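Local structure of endoglucanase (Thermotoga maritima, 2FVG) at residues V218-T223 with F247-Y252; Q260-T265 with G298-P303; V58-D63 with S173-V178. The protein probably acts as an aminopeptidase of the M42 family, a metallopeptidase using two divalent metal cations per subunit. All blocks are in the same frame, centred on the assembly; numbering follows the deposited sequence.

In the fold
All three interactions reach the same mixed central sheet, whose strands 55-61, 215-224 and 297-306 lie side by side. Interactions 2 and 3 are buried, wholly apolar contacts in which a helix rests on the sheet: helix 256-268 on strand 297-306 and helix 166-180 on strand 55-61. Interaction 1 is only partly buried. There a loop meets the other face of strand 215-224, and its chemistry is mixed, a valine under a tyrosine ring next to a glutamate facing a histidine. Backbone hydrogen bonds join interaction 1 to both others, with V218 N to G298 O at 2.8 Å and V219 N to S59 O at 3.0 Å. Interactions 1 and 3 each hold a predicted zinc ligand, E220 and H61.

Interaction 1: V218-T223 with F247-Y252; sequences VVETTT and FYHRGY
V218 and E220, on one face of a central strand of the M42 peptidase sheet, meet Y252 and H249 from the loop between strand 244-245 and helix 256-268, beside the predicted dimetal site. The apolar part is a CH-pi contact. V218 CG2 lies over one face of the Y252 ring, 4.0 Å from its centroid and 18° off the normal, displaced toward the rim near CZ. Within the loop, Y252 CD2 sits over one face of the H249 imidazole, 3.4 Å above its plane. With an alanine in place of this tyrosine, V218 CG2 would probably lose its aromatic cover and the H249 ring would be freer to turn. The polar part is looser. E220, extended beyond CG, comes from the direction opposite to H249 and brings OE1 to the edge of the imidazole near its plane, 3.7 Å from H249 NE2, too far for a hydrogen bond. Carboxylate and ring planes stand 58° apart. The other carboxylate oxygen turns to H61, a predicted ligand of the same zinc ion as E220, and is probably hydrogen-bonded to its NE2. That oxygen, E220 OE2, also lies at the edge of the tyrosine ring, 4.4 Å from Y252 CE2.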
loop_
_atom_site.group_PDB
_atom_site.type_symbol
_atom_site.label_atom_id
_atom_site.label_comp_id
_atom_site.label_asym_id
_atom_site.label_seq_id
_atom_site.Cartn_x
_atom_site.Cartn_y
_atom_site.Cartn_z
ATOM N N VAL A 218 -6.941 -8.886 4.057
ATOM C CA VAL A 218 -6.281 -7.599 3.845
ATOM C C VAL A 218 -4.780 -7.882 3.619
ATOM O O VAL A 218 -4.142 -8.574 4.410
ATOM C CB VAL A 218 -6.513 -6.638 5.055
ATOM C CG1 VAL A 218 -5.908 -5.300 4.778
ATOM C CG2 VAL A 218 -8.006 -6.484 5.319
ATOM N N VAL A 219 -4.246 -7.414 2.494
ATOM C CA VAL A 219 -2.838 -7.570 2.138
ATOM C C VAL A 219 -2.125 -6.255 2.457
ATOM O O VAL A 219 -2.380 -5.224 1.818
ATOM C CB VAL A 219 -2.685 -7.936 0.655
ATOM C CG1 VAL A 219 -1.210 -8.134 0.276
ATOM C CG2 VAL A 219 -3.450 -9.268 0.362
ATOM N N GLU A 220 -1.281 -6.282 3.484
ATOM C CA GLU A 220 -0.533 -5.106 3.888
ATOM C C GLU A 220 0.967 -5.352 3.849
ATOM O O GLU A 220 1.437 -6.458 3.494
ATOM C CB GLU A 220 -0.953 -4.671 5.290
ATOM C CG GLU A 220 -2.388 -4.159 5.329
ATOM C CD GLU A 220 -2.810 -3.616 6.676
ATOM O OE1 GLU A 220 -2.117 -3.912 7.690
ATOM O OE2 GLU A 220 -3.851 -2.898 6.720
ATOM N N THR A 221 1.699 -4.299 4.169
ATOM C CA THR A 221 3.140 -4.304 4.295
ATOM C C THR A 221 3.370 -3.817 5.724
ATOM O O THR A 221 2.700 -2.886 6.183
ATOM C CB THR A 221 3.804 -3.416 3.233
ATOM O OG1 THR A 221 3.446 -3.909 1.934
ATOM C CG2 THR A 221 5.330 -3.476 3.346
ATOM N N THR A 222 4.218 -4.513 6.474
ATOM C CA THR A 222 4.475 -4.147 7.870
ATOM C C THR A 222 5.939 -3.720 7.929
ATOM O O THR A 222 6.813 -4.515 7.595
ATOM C CB THR A 222 4.159 -5.326 8.849
ATOM O OG1 THR A 222 4.471 -4.937 10.191
ATOM C CG2 THR A 222 4.965 -6.594 8.500
ATOM N N THR A 223 6.201 -2.477 8.340
ATOM C CA THR A 223 7.561 -1.961 8.311
ATOM C C THR A 223 8.224 -1.846 9.676
ATOM O O THR A 223 7.700 -1.201 10.586
ATOM C CB THR A 223 7.672 -0.571 7.559
ATOM O OG1 THR A 223 6.984 -0.611 6.294
ATOM C CG2 THR A 223 9.142 -0.218 7.301
ATOM N N PHE A 247 -2.369 -12.164 14.070
ATOM C CA PHE A 247 -3.212 -12.893 15.022
ATOM C C PHE A 247 -4.281 -11.972 15.632
ATOM O O PHE A 247 -5.422 -12.380 15.824
ATOM C CB PHE A 247 -2.351 -13.552 16.115
ATOM C CG PHE A 247 -3.149 -14.296 17.166
ATOM C CD1 PHE A 247 -3.567 -15.607 16.952
ATOM C CD2 PHE A 247 -3.467 -13.688 18.371
ATOM C CE1 PHE A 247 -4.300 -16.287 17.924
ATOM C CE2 PHE A 247 -4.199 -14.370 19.349
ATOM C CZ PHE A 247 -4.609 -15.666 19.126
ATOM N N TYR A 248 -3.891 -10.739 15.936
ATOM C CA TYR A 248 -4.771 -9.735 16.490
ATOM C C TYR A 248 -4.469 -8.418 15.790
ATOM O O TYR A 248 -3.293 -8.067 15.626
ATOM C CB TYR A 248 -4.513 -9.586 17.993
ATOM C CG TYR A 248 -5.122 -8.341 18.618
ATOM C CD1 TYR A 248 -6.450 -8.328 19.048
ATOM C CD2 TYR A 248 -4.358 -7.180 18.790
ATOM C CE1 TYR A 248 -7.007 -7.175 19.628
ATOM C CE2 TYR A 248 -4.898 -6.030 19.369
ATOM C CZ TYR A 248 -6.219 -6.035 19.789
ATOM O OH TYR A 248 -6.743 -4.898 20.374
ATOM N N HIS A 249 -5.515 -7.678 15.415
ATOM C CA HIS A 249 -5.329 -6.429 14.681
ATOM C C HIS A 249 -6.080 -5.235 15.270
ATOM O O HIS A 249 -5.726 -4.088 14.981
ATOM C CB HIS A 249 -5.743 -6.635 13.224
ATOM C CG HIS A 249 -5.219 -5.596 12.285
ATOM N ND1 HIS A 249 -5.778 -4.343 12.160
ATOM C CD2 HIS A 249 -4.198 -5.642 11.395
ATOM C CE1 HIS A 249 -5.116 -3.657 11.244
ATOM N NE2 HIS A 249 -4.153 -4.428 10.761
ATOM N N ARG A 250 -7.107 -5.500 16.079
ATOM C CA ARG A 250 -7.947 -4.458 16.739
ATOM C C ARG A 250 -8.836 -3.698 15.760
ATOM O O ARG A 250 -9.887 -3.182 16.142
ATOM C CB ARG A 250 -7.140 -3.459 17.595
ATOM C CG ARG A 250 -6.321 -2.421 16.827
ATOM N N GLY A 251 -8.388 -3.614 14.509
ATOM C CA GLY A 251 -9.144 -2.968 13.439
ATOM C C GLY A 251 -9.978 -3.980 12.669
ATOM O O GLY A 251 -10.994 -3.623 12.076
ATOM N N TYR A 252 -9.549 -5.245 12.683
ATOM C CA TYR A 252 -10.257 -6.327 11.984
ATOM C C TYR A 252 -10.577 -7.514 12.900
ATOM O O TYR A 252 -9.751 -7.918 13.713
ATOM C CB TYR A 252 -9.464 -6.809 10.754
ATOM C CG TYR A 252 -9.140 -5.720 9.754
ATOM C CD1 TYR A 252 -10.146 -5.120 8.991
ATOM C CD2 TYR A 252 -7.826 -5.300 9.554
ATOM C CE1 TYR A 252 -9.857 -4.108 8.069
ATOM C CE2 TYR A 252 -7.520 -4.292 8.626
ATOM C CZ TYR A 252 -8.541 -3.703 7.886
ATOM O OH TYR A 252 -8.254 -2.714 6.965
#

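Interaction 2: Q260-T265 with G298-P303; sequences QTIVDT and GVISTP
A buried, purely apolar contact of a helix with a sheet brings I262 of helix 256-268 against G298 and I300 of strand 297-306, one of the central strands of the fold. I262 carries the whole helix side, and its two arms do different work. The CG2 methyl reaches I300 CD1 at 3.9 Å, the two isoleucines pointing at each other tip to tip. The longer arm, running out through CG1 beside the backbone N (chi1 -62°, chi2 174°), sets CD1 down on the backbone, 4.0 Å from G298 CA. It comes to G298 from the side on which a CB would project, so the bare glycine gives the methyl a flat seat on the strand. I300 keeps its own chain extended and thereby holds its CD1 out toward the helix.

Several polar groups of 260-265 pair within the helix. T261 O takes T265 N at 2.9 Å and T265 OG1 at 2.6 Å, the two donors coming from opposite faces of the carbonyl plane. One residue earlier in each case, Q260 NE2 gives a hydrogen bond of 2.8 Å on the syn side of D264 OD1 but 32° out of the carboxylate plane, with the partly exposed pair away from the apolar contact.

Neighbouring elements close the cluster: I300 also touches I326 of helix 316-332 and I217 of strand 215-224, and I262 touches I335. V299 points to the other face of the sheet, where it meets E220 and Y252. Helices 256-268 and 316-332 share one face of strand 297-306, consistent with one helical layer of the alpha/beta/alpha fold of zinc exopeptidases.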
loop_
_atom_site.group_PDB
_atom_site.type_symbol
_atom_site.label_atom_id
_atom_site.label_comp_id
_atom_site.label_asym_id
_atom_site.label_seq_id
_atom_site.Cartn_x
_atom_site.Cartn_y
_atom_site.Cartn_z
ATOM N N GLN A 260 -6.184 -19.803 11.523
ATOM C CA GLN A 260 -5.714 -21.171 11.383
ATOM C C GLN A 260 -5.757 -21.683 9.954
ATOM O O GLN A 260 -4.876 -22.433 9.556
ATOM C CB GLN A 260 -6.497 -22.099 12.314
ATOM C CG GLN A 260 -5.839 -23.462 12.553
ATOM C CD GLN A 260 -4.484 -23.353 13.247
ATOM O OE1 GLN A 260 -4.326 -22.629 14.236
ATOM N NE2 GLN A 260 -3.502 -24.080 12.734
ATOM N N THR A 261 -6.776 -21.285 9.191
ATOM C CA THR A 261 -6.880 -21.666 7.781
ATOM C C THR A 261 -5.695 -21.124 7.005
ATOM O O THR A 261 -5.116 -21.824 6.165
ATOM C CB THR A 261 -8.190 -21.145 7.130
ATOM O OG1 THR A 261 -9.306 -21.759 7.771
ATOM C CG2 THR A 261 -8.245 -21.465 5.638
ATOM N N ILE A 262 -5.340 -19.872 7.278
ATOM C CA ILE A 262 -4.221 -19.244 6.605
ATOM C C ILE A 262 -2.909 -19.965 6.943
ATOM O O ILE A 262 -2.115 -20.296 6.063
ATOM C CB ILE A 262 -4.133 -17.752 6.947
ATOM C CG1 ILE A 262 -5.395 -17.035 6.464
ATOM C CG2 ILE A 262 -2.933 -17.136 6.264
ATOM C CD1 ILE A 262 -5.479 -15.544 6.881
ATOM N N VAL A 263 -2.704 -20.235 8.220
ATOM C CA VAL A 263 -1.509 -20.939 8.677
ATOM C C VAL A 263 -1.426 -22.340 8.084
ATOM O O VAL A 263 -0.372 -22.751 7.597
ATOM C CB VAL A 263 -1.481 -21.041 10.219
ATOM C CG1 VAL A 263 -0.480 -22.111 10.682
ATOM C CG2 VAL A 263 -1.185 -19.703 10.815
ATOM N N ASP A 264 -2.527 -23.075 8.131
ATOM C CA ASP A 264 -2.529 -24.442 7.594
ATOM C C ASP A 264 -2.287 -24.440 6.080
ATOM O O ASP A 264 -1.528 -25.254 5.574
ATOM C CB ASP A 264 -3.810 -25.154 7.986
ATOM C CG ASP A 264 -3.879 -25.435 9.487
ATOM O OD1 ASP A 264 -2.943 -25.037 10.214
ATOM O OD2 ASP A 264 -4.860 -26.063 9.943
ATOM N N THR A 265 -2.884 -23.479 5.375
ATOM C CA THR A 265 -2.709 -23.324 3.925
ATOM C C THR A 265 -1.236 -23.115 3.603
ATOM O O THR A 265 -0.702 -23.689 2.651
ATOM C CB THR A 265 -3.518 -22.116 3.399
ATOM O OG1 THR A 265 -4.914 -22.340 3.628
ATOM C CG2 THR A 265 -3.290 -21.900 1.912
ATOM N N GLY A 298 -8.852 -11.779 7.614
ATOM C CA GLY A 298 -7.499 -12.202 7.885
ATOM C C GLY A 298 -6.611 -11.069 7.386
ATOM O O GLY A 298 -7.028 -10.264 6.523
ATOM N N VAL A 299 -5.412 -10.959 7.952
ATOM C CA VAL A 299 -4.441 -9.967 7.488
ATOM C C VAL A 299 -3.133 -10.691 7.213
ATOM O O VAL A 299 -2.658 -11.486 8.040
ATOM C CB VAL A 299 -4.196 -8.834 8.517
ATOM C CG1 VAL A 299 -3.229 -7.794 7.964
ATOM C CG2 VAL A 299 -5.503 -8.160 8.919
ATOM N N ILE A 300 -2.582 -10.445 6.032
ATOM C CA ILE A 300 -1.310 -10.998 5.601
ATOM C C ILE A 300 -0.389 -9.838 5.195
ATOM O O ILE A 300 -0.786 -8.945 4.434
ATOM C CB ILE A 300 -1.529 -11.970 4.448
ATOM C CG1 ILE A 300 -2.368 -13.150 4.949
ATOM C CG2 ILE A 300 -0.211 -12.517 3.939
ATOM C CD1 ILE A 300 -2.901 -14.026 3.849
ATOM N N SER A 301 0.829 -9.832 5.719
ATOM C CA SER A 301 1.738 -8.743 5.429
ATOM C C SER A 301 3.093 -9.175 4.891
ATOM O O SER A 301 3.684 -10.163 5.350
ATOM C CB SER A 301 1.986 -7.932 6.707
ATOM O OG SER A 301 0.784 -7.473 7.269
ATOM N N THR A 302 3.572 -8.426 3.912
ATOM C CA THR A 302 4.925 -8.570 3.417
ATOM C C THR A 302 5.801 -7.744 4.387
ATOM O O THR A 302 5.506 -6.579 4.657
ATOM C CB THR A 302 5.057 -8.024 1.975
ATOM O OG1 THR A 302 4.175 -8.762 1.130
ATOM C CG2 THR A 302 6.507 -8.203 1.429
ATOM N N PRO A 303 6.857 -8.353 4.953
ATOM C CA PRO A 303 7.755 -7.583 5.835
ATOM C C PRO A 303 8.528 -6.520 5.046
ATOM O O PRO A 303 8.838 -6.724 3.878
ATOM C CB PRO A 303 8.756 -8.644 6.341
ATOM C CG PRO A 303 8.116 -9.960 6.068
ATOM C CD PRO A 303 7.272 -9.759 4.831
#

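Interaction 3: V58-D63 with S173-V178; sequences VSAHMD and SVLIDV
Within 173-178, L175 alone bears on 58-63, spreading its two methyls over V58 and A60. The tight spot is L175 CD2 against V58 CG1, 3.6 Å apart. V58 holds that methyl anti to its own backbone N (chi1 180°), which turns it to the helix, and the two side chains meet at a slant. The other methyl, L175 CD1, lies 3.9 Å from A60 CB and alongside the strand backbone at V58 O and S59 C. One leucine thus covers three consecutive strand residues. Elsewhere the fit is looser. The segment axes approach to 8.9 Å with their N-to-C directions 138° apart, closer to antiparallel than to parallel, so they diverge away from L175. No side of this buried contact faces solvent. S59 points to the opposite face of the sheet, where its OG is hydrogen-bonded to Y293 OH, and beyond A60 the strand runs on to H61, a predicted zinc ligand hydrogen-bonded to T194. Around the contact, L175 also packs on F193 of strand 187-194 and on V219 of strand 215-224, the parallel neighbours of strand 55-61 on either side, while V174 carries the helix against Y319 and K323 of helix 316-332 and I176 touches I24 of helix 18-28.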
loop_
_atom_site.group_PDB
_atom_site.type_symbol
_atom_site.label_atom_id
_atom_site.label_comp_id
_atom_site.label_asym_id
_atom_site.label_seq_id
_atom_site.Cartn_x
_atom_site.Cartn_y
_atom_site.Cartn_z
ATOM N N VAL A 58 -10.551 -9.243 -1.261
ATOM C CA VAL A 58 -9.096 -9.185 -1.018
ATOM C C VAL A 58 -8.696 -7.744 -1.272
ATOM O O VAL A 58 -8.909 -7.251 -2.367
ATOM C CB VAL A 58 -8.328 -10.155 -1.948
ATOM C CG1 VAL A 58 -6.808 -10.087 -1.697
ATOM C CG2 VAL A 58 -8.822 -11.585 -1.749
ATOM N N SER A 59 -8.132 -7.044 -0.289
ATOM C CA SER A 59 -7.826 -5.630 -0.552
ATOM C C SER A 59 -6.399 -5.110 -0.253
ATOM O O SER A 59 -5.683 -5.673 0.567
ATOM C CB SER A 59 -8.861 -4.741 0.145
ATOM O OG SER A 59 -8.690 -4.806 1.528
ATOM N N ALA A 60 -6.025 -4.019 -0.931
ATOM C CA ALA A 60 -4.743 -3.340 -0.716
ATOM C C ALA A 60 -4.988 -1.831 -0.851
ATOM O O ALA A 60 -5.920 -1.431 -1.542
ATOM C CB ALA A 60 -3.720 -3.825 -1.710
ATOM N N HIS A 61 -4.158 -1.004 -0.214
ATOM C CA HIS A 61 -4.319 0.460 -0.266
ATOM C C HIS A 61 -3.394 1.091 -1.269
ATOM O O HIS A 61 -2.200 0.775 -1.330
ATOM C CB HIS A 61 -4.018 1.078 1.103
ATOM C CG HIS A 61 -4.330 0.156 2.234
ATOM N ND1 HIS A 61 -5.598 -0.340 2.462
ATOM C CD2 HIS A 61 -3.539 -0.375 3.194
ATOM C CE1 HIS A 61 -5.574 -1.135 3.519
ATOM N NE2 HIS A 61 -4.340 -1.166 3.987
HETATM N N MSE A 62 -3.951 1.999 -2.046
HETATM C CA MSE A 62 -3.209 2.709 -3.056
HETATM C C MSE A 62 -2.510 3.948 -2.570
HETATM O O MSE A 62 -1.592 4.427 -3.236
HETATM C CB MSE A 62 -4.149 3.121 -4.179
HETATM C CG MSE A 62 -4.688 1.954 -4.947
HETATM SE SE MSE A 62 -5.743 2.553 -6.531
HETATM C CE MSE A 62 -7.322 3.385 -5.645
ATOM N N ASP A 63 -2.943 4.491 -1.438
ATOM C CA ASP A 63 -2.398 5.766 -0.960
ATOM C C ASP A 63 -1.067 5.688 -0.215
ATOM O O ASP A 63 -0.707 4.643 0.338
ATOM C CB ASP A 63 -3.443 6.567 -0.139
ATOM C CG ASP A 63 -3.906 5.853 1.127
ATOM O OD1 ASP A 63 -4.116 4.602 1.088
ATOM O OD2 ASP A 63 -4.090 6.564 2.156
ATOM N N SER A 173 0.761 -4.552 -5.803
ATOM C CA SER A 173 1.537 -5.304 -6.781
ATOM C C SER A 173 1.257 -6.815 -6.652
ATOM O O SER A 173 1.132 -7.534 -7.654
ATOM C CB SER A 173 3.023 -4.972 -6.570
ATOM O OG SER A 173 3.846 -5.707 -7.451
ATOM N N VAL A 174 1.146 -7.281 -5.415
ATOM C CA VAL A 174 0.824 -8.669 -5.124
ATOM C C VAL A 174 -0.500 -9.053 -5.775
ATOM O O VAL A 174 -0.588 -10.100 -6.387
ATOM C CB VAL A 174 0.755 -8.967 -3.607
ATOM C CG1 VAL A 174 0.274 -10.407 -3.356
ATOM C CG2 VAL A 174 2.106 -8.782 -2.972
ATOM N N LEU A 175 -1.513 -8.194 -5.637
ATOM C CA LEU A 175 -2.850 -8.440 -6.187
ATOM C C LEU A 175 -2.825 -8.483 -7.692
ATOM O O LEU A 175 -3.418 -9.372 -8.286
ATOM C CB LEU A 175 -3.853 -7.392 -5.717
ATOM C CG LEU A 175 -4.077 -7.276 -4.202
ATOM C CD1 LEU A 175 -5.360 -6.530 -3.950
ATOM C CD2 LEU A 175 -4.134 -8.633 -3.539
ATOM N N ILE A 176 -2.141 -7.513 -8.296
ATOM C CA ILE A 176 -1.956 -7.474 -9.747
ATOM C C ILE A 176 -1.232 -8.727 -10.241
ATOM O O ILE A 176 -1.585 -9.258 -11.297
ATOM C CB ILE A 176 -1.156 -6.242 -10.174
ATOM C CG1 ILE A 176 -1.889 -4.969 -9.763
ATOM C CG2 ILE A 176 -0.937 -6.229 -11.688
ATOM C CD1 ILE A 176 -1.102 -3.695 -10.083
ATOM N N ASP A 177 -0.228 -9.197 -9.491
ATOM C CA ASP A 177 0.534 -10.399 -9.891
ATOM C C ASP A 177 -0.287 -11.674 -9.756
ATOM O O ASP A 177 -0.093 -12.612 -10.524
ATOM C CB ASP A 177 1.858 -10.547 -9.109
ATOM C CG ASP A 177 2.944 -9.565 -9.575
ATOM O OD1 ASP A 177 2.686 -8.697 -10.453
ATOM O OD2 ASP A 177 4.072 -9.668 -9.047
ATOM N N VAL A 178 -1.164 -11.728 -8.755
ATOM C CA VAL A 178 -2.032 -12.888 -8.580
ATOM C C VAL A 178 -2.931 -12.961 -9.806
ATOM O O VAL A 178 -3.100 -14.023 -10.403
ATOM C CB VAL A 178 -2.861 -12.805 -7.276
ATOM C CG1 VAL A 178 -3.955 -13.898 -7.248
ATOM C CG2 VAL A 178 -1.948 -12.929 -6.073
#